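Side-chain contacts in Cif-like 1 (Burkholderia cenocepacia, PDB 7JQY), which probably hydrolyses epoxides, as a Cif-like member of the alpha/beta hydrolase fold that assembles into an octamer: residues B[72-77]-B[297-302]; B[20-25]-B[66-71]; B[285-288]-B[293-296]; B[130-133]-B[139-142]. The protein carries 1 engineered substitution. One frame throughout, in Å; residues are numbered along the deposited sequence.

Contact 1: B[72-77]-B[297-302]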
loop_
_atom_site.group_PDB
_atom_site.type_symbol
_atom_site.label_atom_id
_atom_site.label_comp_id
_atom_site.label_asym_id
_atom_site.label_seq_id
_atom_site.Cartn_x
_atom_site.Cartn_y
_atom_site.Cartn_z
ATOM N N ALA B 72 35.145 9.418 27.990
ATOM C CA ALA B 72 35.615 10.781 27.815
ATOM C C ALA B 72 35.864 11.477 29.147
ATOM O O ALA B 72 36.681 12.405 29.210
ATOM C CB ALA B 72 34.606 11.570 26.984
ATOM N N GLU B 73 35.145 11.099 30.212
ATOM C CA GLU B 73 35.348 11.835 31.454
ATOM C C GLU B 73 36.702 11.431 32.071
ATOM O O GLU B 73 37.233 12.160 32.920
ATOM C CB GLU B 73 34.163 11.633 32.413
ATOM C CG GLU B 73 32.801 12.229 31.991
ATOM C CD GLU B 73 31.632 11.956 32.923
ATOM O OE1 GLU B 73 31.795 11.111 33.861
ATOM O OE2 GLU B 73 30.490 12.324 32.493
ATOM N N ASP B 74 37.262 10.276 31.658
ATOM C CA ASP B 74 38.571 9.805 32.102
ATOM C C ASP B 74 39.690 10.269 31.186
ATOM O O ASP B 74 40.787 9.693 31.217
ATOM C CB ASP B 74 38.621 8.276 32.157
ATOM C CG ASP B 74 38.573 7.734 33.568
ATOM O OD1 ASP B 74 37.997 8.420 34.438
ATOM O OD2 ASP B 74 39.132 6.638 33.807
ATOM N N GLY B 75 39.431 11.280 30.358
ATOM C CA GLY B 75 40.456 11.882 29.533
ATOM C C GLY B 75 40.677 11.245 28.182
ATOM O O GLY B 75 41.625 11.630 27.488
ATOM N N TYR B 76 39.835 10.296 27.777
ATOM C CA TYR B 76 39.982 9.679 26.467
ATOM C C TYR B 76 39.278 10.502 25.394
ATOM O O TYR B 76 38.255 11.152 25.638
ATOM C CB TYR B 76 39.434 8.252 26.483
ATOM C CG TYR B 76 40.292 7.309 27.296
ATOM C CD1 TYR B 76 41.557 6.938 26.855
ATOM C CD2 TYR B 76 39.848 6.809 28.517
ATOM C CE1 TYR B 76 42.354 6.080 27.605
ATOM C CE2 TYR B 76 40.634 5.951 29.273
ATOM C CZ TYR B 76 41.885 5.590 28.812
ATOM O OH TYR B 76 42.668 4.742 29.554
ATOM N N ARG B 77 39.854 10.485 24.196
ATOM C CA ARG B 77 39.257 11.132 23.030
ATOM C C ARG B 77 38.411 10.098 22.296
ATOM O O ARG B 77 38.933 9.290 21.520
ATOM C CB ARG B 77 40.342 11.725 22.137
ATOM C CG ARG B 77 39.828 12.650 21.030
ATOM C CD ARG B 77 40.992 13.120 20.169
ATOM N NE ARG B 77 40.565 13.860 18.989
ATOM C CZ ARG B 77 41.369 14.167 17.977
ATOM N NH1 ARG B 77 42.641 13.791 18.003
ATOM N NH2 ARG B 77 40.903 14.843 16.938
ATOM N N GLN B 297 34.909 -2.834 32.493
ATOM C CA GLN B 297 35.885 -3.697 31.859
ATOM C C GLN B 297 36.823 -2.893 30.967
ATOM O O GLN B 297 38.040 -3.099 30.999
ATOM C CB GLN B 297 35.146 -4.772 31.075
ATOM C CG GLN B 297 34.576 -5.847 31.995
ATOM C CD GLN B 297 35.680 -6.686 32.585
ATOM O OE1 GLN B 297 36.778 -6.743 32.031
ATOM N NE2 GLN B 297 35.399 -7.362 33.690
ATOM N N LEU B 298 36.300 -1.898 30.247
ATOM C CA LEU B 298 37.168 -1.144 29.344
ATOM C C LEU B 298 38.144 -0.246 30.101
ATOM O O LEU B 298 39.342 -0.217 29.786
ATOM C CB LEU B 298 36.324 -0.302 28.386
ATOM C CG LEU B 298 35.550 -1.024 27.285
ATOM C CD1 LEU B 298 34.665 -0.041 26.522
ATOM C CD2 LEU B 298 36.495 -1.730 26.324
ATOM N N LEU B 299 37.670 0.443 31.140
ATOM C CA LEU B 299 38.551 1.340 31.879
ATOM C C LEU B 299 39.661 0.569 32.587
ATOM O O LEU B 299 40.819 1.009 32.584
ATOM C CB LEU B 299 37.741 2.196 32.857
ATOM C CG LEU B 299 36.938 3.281 32.119
ATOM C CD1 LEU B 299 36.018 4.074 33.032
ATOM C CD2 LEU B 299 37.881 4.211 31.367
ATOM N N ASP B 300 39.334 -0.592 33.175
ATOM C CA ASP B 300 40.358 -1.422 33.807
ATOM C C ASP B 300 41.384 -1.899 32.795
ATOM O O ASP B 300 42.590 -1.893 33.063
ATOM C CB ASP B 300 39.712 -2.651 34.440
ATOM C CG ASP B 300 39.308 -2.431 35.857
ATOM O OD1 ASP B 300 39.926 -1.561 36.501
ATOM O OD2 ASP B 300 38.370 -3.105 36.318
ATOM N N PHE B 301 40.919 -2.267 31.604
ATOM C CA PHE B 301 41.800 -2.742 30.550
ATOM C C PHE B 301 42.700 -1.632 30.024
ATOM O O PHE B 301 43.850 -1.893 29.655
ATOM C CB PHE B 301 40.942 -3.342 29.437
ATOM C CG PHE B 301 41.722 -3.895 28.295
ATOM C CD1 PHE B 301 42.809 -4.719 28.516
ATOM C CD2 PHE B 301 41.340 -3.626 26.995
ATOM C CE1 PHE B 301 43.509 -5.248 27.460
ATOM C CE2 PHE B 301 42.041 -4.150 25.932
ATOM C CZ PHE B 301 43.127 -4.960 26.165
ATOM N N PHE B 302 42.213 -0.390 29.998
ATOM C CA PHE B 302 42.972 0.698 29.395
ATOM C C PHE B 302 43.978 1.344 30.346
ATOM O O PHE B 302 44.809 2.126 29.886
ATOM C CB PHE B 302 42.010 1.771 28.865
ATOM C CG PHE B 302 41.227 1.350 27.643
ATOM C CD1 PHE B 302 41.603 0.240 26.901
ATOM C CD2 PHE B 302 40.113 2.072 27.234
ATOM C CE1 PHE B 302 40.885 -0.140 25.781
ATOM C CE2 PHE B 302 39.394 1.696 26.115
ATOM C CZ PHE B 302 39.780 0.587 25.390
#

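Contact 2: B[20-25]-B[66-71]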
loop_
_atom_site.group_PDB
_atom_site.type_symbol
_atom_site.label_atom_id
_atom_site.label_comp_id
_atom_site.label_asym_id
_atom_site.label_seq_id
_atom_site.Cartn_x
_atom_site.Cartn_y
_atom_site.Cartn_z
ATOM N N ALA B 20 21.773 11.719 30.190
ATOM C CA ALA B 20 21.712 13.151 30.479
ATOM C C ALA B 20 23.053 13.828 30.223
ATOM O O ALA B 20 24.107 13.297 30.579
ATOM C CB ALA B 20 21.289 13.371 31.931
ATOM N N GLY B 21 23.015 14.991 29.567
ATOM C CA GLY B 21 24.214 15.755 29.299
ATOM C C GLY B 21 24.982 15.351 28.059
ATOM O O GLY B 21 25.971 16.015 27.721
ATOM N N PHE B 22 24.580 14.272 27.387
ATOM C CA PHE B 22 25.307 13.820 26.205
ATOM C C PHE B 22 25.363 14.900 25.125
ATOM O O PHE B 22 26.382 15.046 24.440
ATOM C CB PHE B 22 24.653 12.550 25.663
ATOM C CG PHE B 22 25.473 11.823 24.623
ATOM C CD1 PHE B 22 25.505 12.267 23.309
ATOM C CD2 PHE B 22 26.184 10.670 24.956
ATOM C CE1 PHE B 22 26.243 11.595 22.351
ATOM C CE2 PHE B 22 26.925 9.998 24.005
ATOM C CZ PHE B 22 26.959 10.460 22.702
ATOM N N GLU B 23 24.276 15.666 24.958
ATOM C CA GLU B 23 24.179 16.614 23.843
ATOM C C GLU B 23 25.238 17.704 23.906
ATOM O O GLU B 23 25.743 18.136 22.865
ATOM C CB GLU B 23 22.791 17.250 23.794
ATOM C CG GLU B 23 21.728 16.379 23.158
ATOM C CD GLU B 23 21.049 15.460 24.154
ATOM O OE1 GLU B 23 21.532 15.346 25.307
ATOM O OE2 GLU B 23 20.014 14.864 23.791
ATOM N N ARG B 24 25.577 18.166 25.105
ATOM C CA ARG B 24 26.512 19.266 25.271
ATOM C C ARG B 24 27.947 18.795 25.176
ATOM O O ARG B 24 28.856 19.618 25.045
ATOM C CB ARG B 24 26.280 19.955 26.623
ATOM C CG ARG B 24 24.971 20.665 26.671
ATOM C CD ARG B 24 25.124 22.021 26.019
ATOM N NE ARG B 24 23.962 22.399 25.218
ATOM C CZ ARG B 24 23.826 22.178 23.911
ATOM N NH1 ARG B 24 24.780 21.563 23.219
ATOM N NH2 ARG B 24 22.722 22.582 23.293
ATOM N N ARG B 25 28.168 17.486 25.235
ATOM C CA ARG B 25 29.534 16.961 25.222
ATOM C C ARG B 25 30.039 16.269 23.952
ATOM O O ARG B 25 31.248 16.091 23.799
ATOM C CB ARG B 25 29.751 16.034 26.423
ATOM C CG ARG B 25 29.718 16.742 27.767
ATOM C CD ARG B 25 29.958 15.765 28.908
ATOM N NE ARG B 25 31.199 15.017 28.734
ATOM C CZ ARG B 25 32.385 15.421 29.178
ATOM N NH1 ARG B 25 33.462 14.675 28.974
ATOM N NH2 ARG B 25 32.495 16.573 29.826
ATOM N N HIS B 66 25.959 4.849 26.072
ATOM C CA HIS B 66 26.168 4.744 27.507
ATOM C C HIS B 66 27.613 4.479 27.872
ATOM O O HIS B 66 27.941 4.474 29.062
ATOM C CB HIS B 66 25.306 3.621 28.099
ATOM C CG HIS B 66 23.834 3.851 27.958
ATOM N ND1 HIS B 66 23.194 4.924 28.538
ATOM C CD2 HIS B 66 22.880 3.150 27.298
ATOM C CE1 HIS B 66 21.906 4.873 28.244
ATOM N NE2 HIS B 66 21.690 3.805 27.495
ATOM N N VAL B 67 28.484 4.296 26.883
ATOM C CA VAL B 67 29.894 4.038 27.124
ATOM C C VAL B 67 30.750 5.278 26.878
ATOM O O VAL B 67 31.671 5.553 27.645
ATOM C CB VAL B 67 30.356 2.852 26.251
ATOM C CG1 VAL B 67 31.868 2.711 26.288
ATOM C CG2 VAL B 67 29.697 1.553 26.731
ATOM N N MET B 68 30.429 6.064 25.848
ATOM C CA MET B 68 31.267 7.216 25.501
ATOM C C MET B 68 31.391 8.269 26.598
ATOM O O MET B 68 32.472 8.878 26.699
ATOM C CB MET B 68 30.748 7.862 24.210
ATOM C CG MET B 68 30.643 6.886 23.066
ATOM S SD MET B 68 29.437 7.377 21.819
ATOM C CE MET B 68 30.171 8.902 21.231
ATOM N N PRO B 69 30.358 8.583 27.393
ATOM C CA PRO B 69 30.563 9.587 28.453
ATOM C C PRO B 69 31.636 9.195 29.456
ATOM O O PRO B 69 32.529 10.002 29.755
ATOM C CB PRO B 69 29.176 9.690 29.106
ATOM C CG PRO B 69 28.232 9.259 28.064
ATOM C CD PRO B 69 28.941 8.186 27.303
ATOM N N ALA B 70 31.566 7.972 29.993
ATOM C CA ALA B 70 32.540 7.540 30.994
ATOM C C ALA B 70 33.952 7.479 30.416
ATOM O O ALA B 70 34.924 7.788 31.111
ATOM C CB ALA B 70 32.130 6.188 31.577
ATOM N N LEU B 71 34.088 7.076 29.145
ATOM C CA LEU B 71 35.409 7.061 28.524
ATOM C C LEU B 71 35.974 8.468 28.407
ATOM O O LEU B 71 37.144 8.707 28.723
ATOM C CB LEU B 71 35.333 6.413 27.138
ATOM C CG LEU B 71 35.192 4.897 27.080
ATOM C CD1 LEU B 71 35.098 4.438 25.643
ATOM C CD2 LEU B 71 36.379 4.250 27.783
#

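Contact 3: B[285-288]-B[293-296]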
loop_
_atom_site.group_PDB
_atom_site.type_symbol
_atom_site.label_atom_id
_atom_site.label_comp_id
_atom_site.label_asym_id
_atom_site.label_seq_id
_atom_site.Cartn_x
_atom_site.Cartn_y
_atom_site.Cartn_z
ATOM N N TRP B 285 23.874 -8.045 23.086
ATOM C CA TRP B 285 24.121 -6.620 22.822
ATOM C C TRP B 285 24.739 -5.963 24.051
ATOM O O TRP B 285 24.075 -5.235 24.788
ATOM C CB TRP B 285 22.815 -5.909 22.418
ATOM C CG TRP B 285 21.961 -6.692 21.460
ATOM C CD1 TRP B 285 20.825 -7.401 21.759
ATOM C CD2 TRP B 285 22.165 -6.833 20.048
ATOM N NE1 TRP B 285 20.315 -7.968 20.616
ATOM C CE2 TRP B 285 21.117 -7.636 19.554
ATOM C CE3 TRP B 285 23.130 -6.353 19.153
ATOM C CZ2 TRP B 285 21.013 -7.987 18.202
ATOM C CZ3 TRP B 285 23.026 -6.699 17.810
ATOM C CH2 TRP B 285 21.974 -7.515 17.350
ATOM N N LEU B 286 26.038 -6.180 24.236
ATOM C CA LEU B 286 26.701 -5.703 25.448
ATOM C C LEU B 286 26.551 -4.205 25.671
ATOM O O LEU B 286 26.189 -3.812 26.793
ATOM C CB LEU B 286 28.175 -6.129 25.434
ATOM C CG LEU B 286 28.559 -7.077 26.573
ATOM C CD1 LEU B 286 30.055 -7.353 26.545
ATOM C CD2 LEU B 286 28.134 -6.514 27.928
ATOM N N PRO B 287 26.812 -3.324 24.691
ATOM C CA PRO B 287 26.640 -1.882 24.956
ATOM C C PRO B 287 25.209 -1.483 25.283
ATOM O O PRO B 287 25.006 -0.518 26.029
ATOM C CB PRO B 287 27.133 -1.222 23.659
ATOM C CG PRO B 287 28.022 -2.233 23.026
ATOM C CD PRO B 287 27.391 -3.562 23.356
ATOM N N ASP B 288 24.205 -2.165 24.726
ATOM C CA ASP B 288 22.819 -1.843 25.064
ATOM C C ASP B 288 22.406 -2.439 26.401
ATOM O O ASP B 288 21.690 -1.793 27.178
ATOM C CB ASP B 288 21.866 -2.343 23.976
ATOM C CG ASP B 288 22.029 -1.599 22.669
ATOM O OD1 ASP B 288 21.600 -0.421 22.590
ATOM O OD2 ASP B 288 22.585 -2.193 21.723
ATOM N N PHE B 293 28.832 -2.970 33.149
ATOM C CA PHE B 293 29.877 -3.991 33.112
ATOM C C PHE B 293 30.934 -3.654 32.069
ATOM O O PHE B 293 32.139 -3.775 32.323
ATOM C CB PHE B 293 29.252 -5.348 32.802
ATOM C CG PHE B 293 30.252 -6.425 32.492
ATOM C CD1 PHE B 293 30.708 -6.627 31.197
ATOM C CD2 PHE B 293 30.716 -7.264 33.500
ATOM C CE1 PHE B 293 31.629 -7.624 30.916
ATOM C CE2 PHE B 293 31.632 -8.266 33.225
ATOM C CZ PHE B 293 32.087 -8.450 31.937
ATOM N N LEU B 294 30.493 -3.224 30.886
ATOM C CA LEU B 294 31.415 -2.950 29.796
ATOM C C LEU B 294 32.296 -1.765 30.121
ATOM O O LEU B 294 33.514 -1.794 29.887
ATOM C CB LEU B 294 30.625 -2.680 28.522
ATOM C CG LEU B 294 31.423 -2.235 27.310
ATOM C CD1 LEU B 294 32.473 -3.283 27.023
ATOM C CD2 LEU B 294 30.481 -2.051 26.129
ATOM N N THR B 295 31.693 -0.704 30.647
ATOM C CA THR B 295 32.474 0.475 30.963
ATOM C C THR B 295 33.523 0.117 31.991
ATOM O O THR B 295 34.674 0.574 31.905
ATOM C CB THR B 295 31.570 1.615 31.443
ATOM O OG1 THR B 295 30.898 2.163 30.307
ATOM C CG2 THR B 295 32.370 2.729 32.098
ATOM N N ARG B 296 33.153 -0.712 32.961
ATOM C CA ARG B 296 34.087 -1.124 34.004
ATOM C C ARG B 296 35.236 -1.958 33.437
ATOM O O ARG B 296 36.387 -1.809 33.845
ATOM C CB ARG B 296 33.359 -1.907 35.099
ATOM C CG ARG B 296 34.261 -2.372 36.230
ATOM C CD ARG B 296 34.984 -1.200 36.874
ATOM N NE ARG B 296 35.910 -1.634 37.917
ATOM C CZ ARG B 296 36.697 -0.814 38.604
ATOM N NH1 ARG B 296 36.675 0.490 38.360
ATOM N NH2 ARG B 296 37.509 -1.296 39.535
#

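Contact 4: B[130-133]-B[139-142]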
loop_
_atom_site.group_PDB
_atom_site.type_symbol
_atom_site.label_atom_id
_atom_site.label_comp_id
_atom_site.label_asym_id
_atom_site.label_seq_id
_atom_site.Cartn_x
_atom_site.Cartn_y
_atom_site.Cartn_z
ATOM N N TYR B 130 39.617 -6.133 14.201
ATOM C CA TYR B 130 40.670 -7.138 14.113
ATOM C C TYR B 130 41.530 -6.922 12.875
ATOM O O TYR B 130 42.763 -6.969 12.949
ATOM C CB TYR B 130 40.072 -8.548 14.102
ATOM C CG TYR B 130 41.101 -9.593 13.729
ATOM C CD1 TYR B 130 42.122 -9.933 14.610
ATOM C CD2 TYR B 130 41.072 -10.217 12.487
ATOM C CE1 TYR B 130 43.076 -10.881 14.270
ATOM C CE2 TYR B 130 42.020 -11.156 12.137
ATOM C CZ TYR B 130 43.020 -11.484 13.032
ATOM O OH TYR B 130 43.965 -12.419 12.683
ATOM N N ALA B 131 40.891 -6.676 11.727
ATOM C CA ALA B 131 41.633 -6.418 10.495
ATOM C C ALA B 131 42.492 -5.169 10.614
ATOM O O ALA B 131 43.561 -5.093 10.004
ATOM C CB ALA B 131 40.674 -6.293 9.312
ATOM N N TYR B 132 42.050 -4.194 11.405
ATOM C CA TYR B 132 42.884 -3.031 11.684
ATOM C C TYR B 132 44.148 -3.448 12.424
ATOM O O TYR B 132 45.263 -3.097 12.019
ATOM C CB TYR B 132 42.084 -2.012 12.504
ATOM C CG TYR B 132 42.611 -0.581 12.516
ATOM C CD1 TYR B 132 43.980 -0.303 12.517
ATOM C CD2 TYR B 132 41.730 0.494 12.548
ATOM C CE1 TYR B 132 44.450 1.003 12.535
ATOM C CE2 TYR B 132 42.189 1.798 12.567
ATOM C CZ TYR B 132 43.546 2.047 12.559
ATOM O OH TYR B 132 43.988 3.350 12.587
ATOM N N ALA B 133 43.994 -4.237 13.495
ATOM C CA ALA B 133 45.151 -4.662 14.275
ATOM C C ALA B 133 46.050 -5.602 13.485
ATOM O O ALA B 133 47.272 -5.574 13.656
ATOM C CB ALA B 133 44.698 -5.331 15.571
ATOM N N GLU B 139 50.092 0.297 15.415
ATOM C CA GLU B 139 49.182 1.420 15.595
ATOM C C GLU B 139 48.035 1.136 16.560
ATOM O O GLU B 139 47.319 2.071 16.929
ATOM C CB GLU B 139 48.613 1.854 14.237
ATOM C CG GLU B 139 49.689 2.299 13.265
ATOM C CD GLU B 139 49.144 2.735 11.920
ATOM O OE1 GLU B 139 47.964 3.150 11.858
ATOM O OE2 GLU B 139 49.905 2.669 10.925
ATOM N N ILE B 140 47.849 -0.106 16.995
ATOM C CA ILE B 140 46.791 -0.462 17.936
ATOM C C ILE B 140 47.443 -0.711 19.289
ATOM O O ILE B 140 48.140 -1.715 19.477
ATOM C CB ILE B 140 46.000 -1.694 17.471
ATOM C CG1 ILE B 140 45.330 -1.438 16.120
ATOM C CG2 ILE B 140 44.978 -2.109 18.522
ATOM C CD1 ILE B 140 44.502 -0.166 16.070
ATOM N N VAL B 141 47.211 0.199 20.236
ATOM C CA VAL B 141 47.752 0.038 21.584
ATOM C C VAL B 141 47.096 -1.148 22.280
ATOM O O VAL B 141 47.770 -2.067 22.758
ATOM C CB VAL B 141 47.568 1.335 22.390
ATOM C CG1 VAL B 141 48.181 1.202 23.771
ATOM C CG2 VAL B 141 48.172 2.495 21.652
ATOM N N LYS B 142 45.765 -1.141 22.344
ATOM C CA LYS B 142 44.989 -2.215 22.948
ATOM C C LYS B 142 43.734 -2.429 22.115
ATOM O O LYS B 142 43.237 -1.504 21.462
ATOM C CB LYS B 142 44.615 -1.905 24.405
ATOM C CG LYS B 142 45.777 -1.987 25.379
ATOM C CD LYS B 142 45.382 -1.471 26.750
ATOM C CE LYS B 142 46.566 -1.483 27.700
ATOM N NZ LYS B 142 46.313 -0.655 28.913
#

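Contact 1: B[72-77]-B[297-302]
Asp74 and Leu299 mark the closest backbone approach, with CA atoms 8.5 Å apart, where the tail of helix 68-73 comes up to helix 291-303 on one side of the alpha/beta hydrolase sheet. A Schellman motif ends the first helix: Gly75 N bonds to Ala72 O, Tyr76 N reaches back to Leu71 O, and Gly75 has positive phi. The CB bonds of Asp74 and Tyr76, on either side of this glycine in sequence, both point toward 297-302. Asp74 lays OD2 3.7 Å from Leu299 CD2, but its polar partner is Arg303, one residue beyond the 297-302 segment, in a salt bridge. The same methyl, Leu299 CD2, also touches Tyr76 CE2 at 3.9 Å, so one branch of the leucine serves both neighbours. Tyr76 and Phe302 form a T-shaped pair: the edge of Phe302 is turned to the face of Tyr76, centroids 5.7 Å apart and planes at 65°. Phe302 CG stands anti to its own carbonyl carbon (chi1 -71°), which puts the ring where that edge meets the tyrosine. Val51 of strand 50-54 touches both side chains. The tightest point is beside this stack, where Tyr76 OH presses to 3.1 Å from Phe302 CB.

Contact 2: B[20-25]-B[66-71]
Phe22 carries this contact from the N-terminal side, its ring reaching across to Met68 and Pro69 at the start of helix 68-73. Its CG lies opposite the backbone N (chi1 -168°), which swings the ring away from the short helical turn 22-25 and toward the second segment. Along that segment, Val67 points the other way, packing on Leu294 and Thr295 of helix 291-303, while its carbonyl O accepts the bond from Leu71 N that starts the helix. Met68 follows, its CB bond pointing toward the 20-25 segment. A bend at the thioether (chi3 63°) brings its end to the ring rim: CE lies 3.9 Å from Phe22 CZ, near the plane of the ring, and SD is 5.3 Å from the Phe22 centroid, 89° off the ring normal. This is therefore an edge-on Met-aromatic contact, with no sulfur over the face. Pro69 comes next, crossing the phenyl side chain at about a right angle with CG 4.0 Å from Phe22 CD2; Pro19 also rests on this proline. Phe22 is further stacked with Phe26. Arg24 packs on Gly12 of a second subunit, so the segment also borders a subunit interface. The arrangement is that of an N-terminal extension laid over a helix of the alpha/beta hydrolase core, which it meets here through a Met-aromatic pair and a proline.

Contact 3: B[285-288]-B[293-296]
Phe293 and Leu294 both set CG opposite the backbone N, at chi1 169° and 174°, and being neighbours on a helix they send their side chains to two different residues of the preceding short helix. Phe293 goes to Leu286 and Leu294 to Pro287. Leu286 has an unusual first torsion (chi1 -117°), far from the staggered positions, and with it CD2 ends 4.2 Å from Phe293 CD1. The methyl approaches the phenyl ring at a slant, which fits plain apolar packing better than a defined CH-pi contact. In the second pair the proline ring offers CG, and Leu294 CD2 lies 4.0 Å from it. The same methyl, Leu294 CD2, is also 4.0 Å from Pro287 CA, so one branch of the leucine covers both the ring and the backbone beside it. The closest backbones are those of this pair, with the CA atoms of Pro287 and Leu294 6.9 Å apart.

All the touching atoms are carbons. A polar link comes from outside the two segments: Phe293 N donates to Asn290 OD1 in the turn between the helices. Leu286, Phe293 and Leu294 all touch Leu253 of strand 250-255, while Leu286 and Phe293 reach Ala279 of strand 274-279. Two consecutive helices, 286-289 and 291-303, are thus joined by a tight turn and packed on the last two strands of the sheet, where the C-terminal helix of the alpha/beta hydrolase fold begins.

Contact 4: B[130-133]-B[139-142]
Tyr132 presents one ring face to Ile140 and part of its rim to Glu139. Over the face, Ile140 CD1 lies 3.9 Å from the ring centroid and 25° off its normal, a CH-pi contact displaced toward the CD1-CE1 side, where Tyr132 CD1 is only 3.6 Å from that methyl. Near the ring plane, Glu139 OE1 stands 4.0 Å from Tyr132 OH, with carboxylate and ring planes 81° apart. That spacing makes the tyrosine a neighbour of the carboxylate and no more; the charge is met elsewhere, OE2 by a salt bridge to Arg106 and OE1 by a hydrogen bond from His110 NE2, both on helix 98-111. These two partners probably fix the carboxylate's rotation in a buried setting and favour its charged form.

Ile140 uses its CG1 branch throughout. With CG1 placed opposite the carbonyl carbon (chi1 -60°), the branch reaches across to helix 124-135, CG1 sitting 3.7 Å from Ala133 CA and 4.0 Å from Ala133 CB and CD1 reaching the ring of Tyr132. The CA atoms of Ala133 and Ile140 come within 5.8 Å, consistent with the small side chain at Ala133. Tyr132 also packs on Ala102 and Ile105, and Ile140 on Ile117 and Leu119. Helix 124-135 is thus seated on the entry of the next strand, the closing step of the beta-alpha-beta crossover 117-122, 124-135, 140-146 in the alpha/beta hydrolase core.

Overall arrangement
Contacts 1, 2 and 3 form one connected patch, their centres 13 to 14 Å apart. Contacts 1 and 2 share helix 68-73, contacts 1 and 3 share helix 291-303, and contacts 2 and 3 touch where Ala70 and Val67 meet Thr295 and Leu294. Along the chain, contact 2 closes before contact 1 opens, and contacts 4 and 3 follow in that order inside the long loop that contact 1 closes. Contact 4 is set apart, its nearest atoms about 11 Å from contacts 2 and 3, but Lys142 NZ reaches Phe301 O of contact 1. The N-terminal extension, an early helix and the C-terminal helix are thereby joined beside the central sheet, with contact 4 tied in through Lys142.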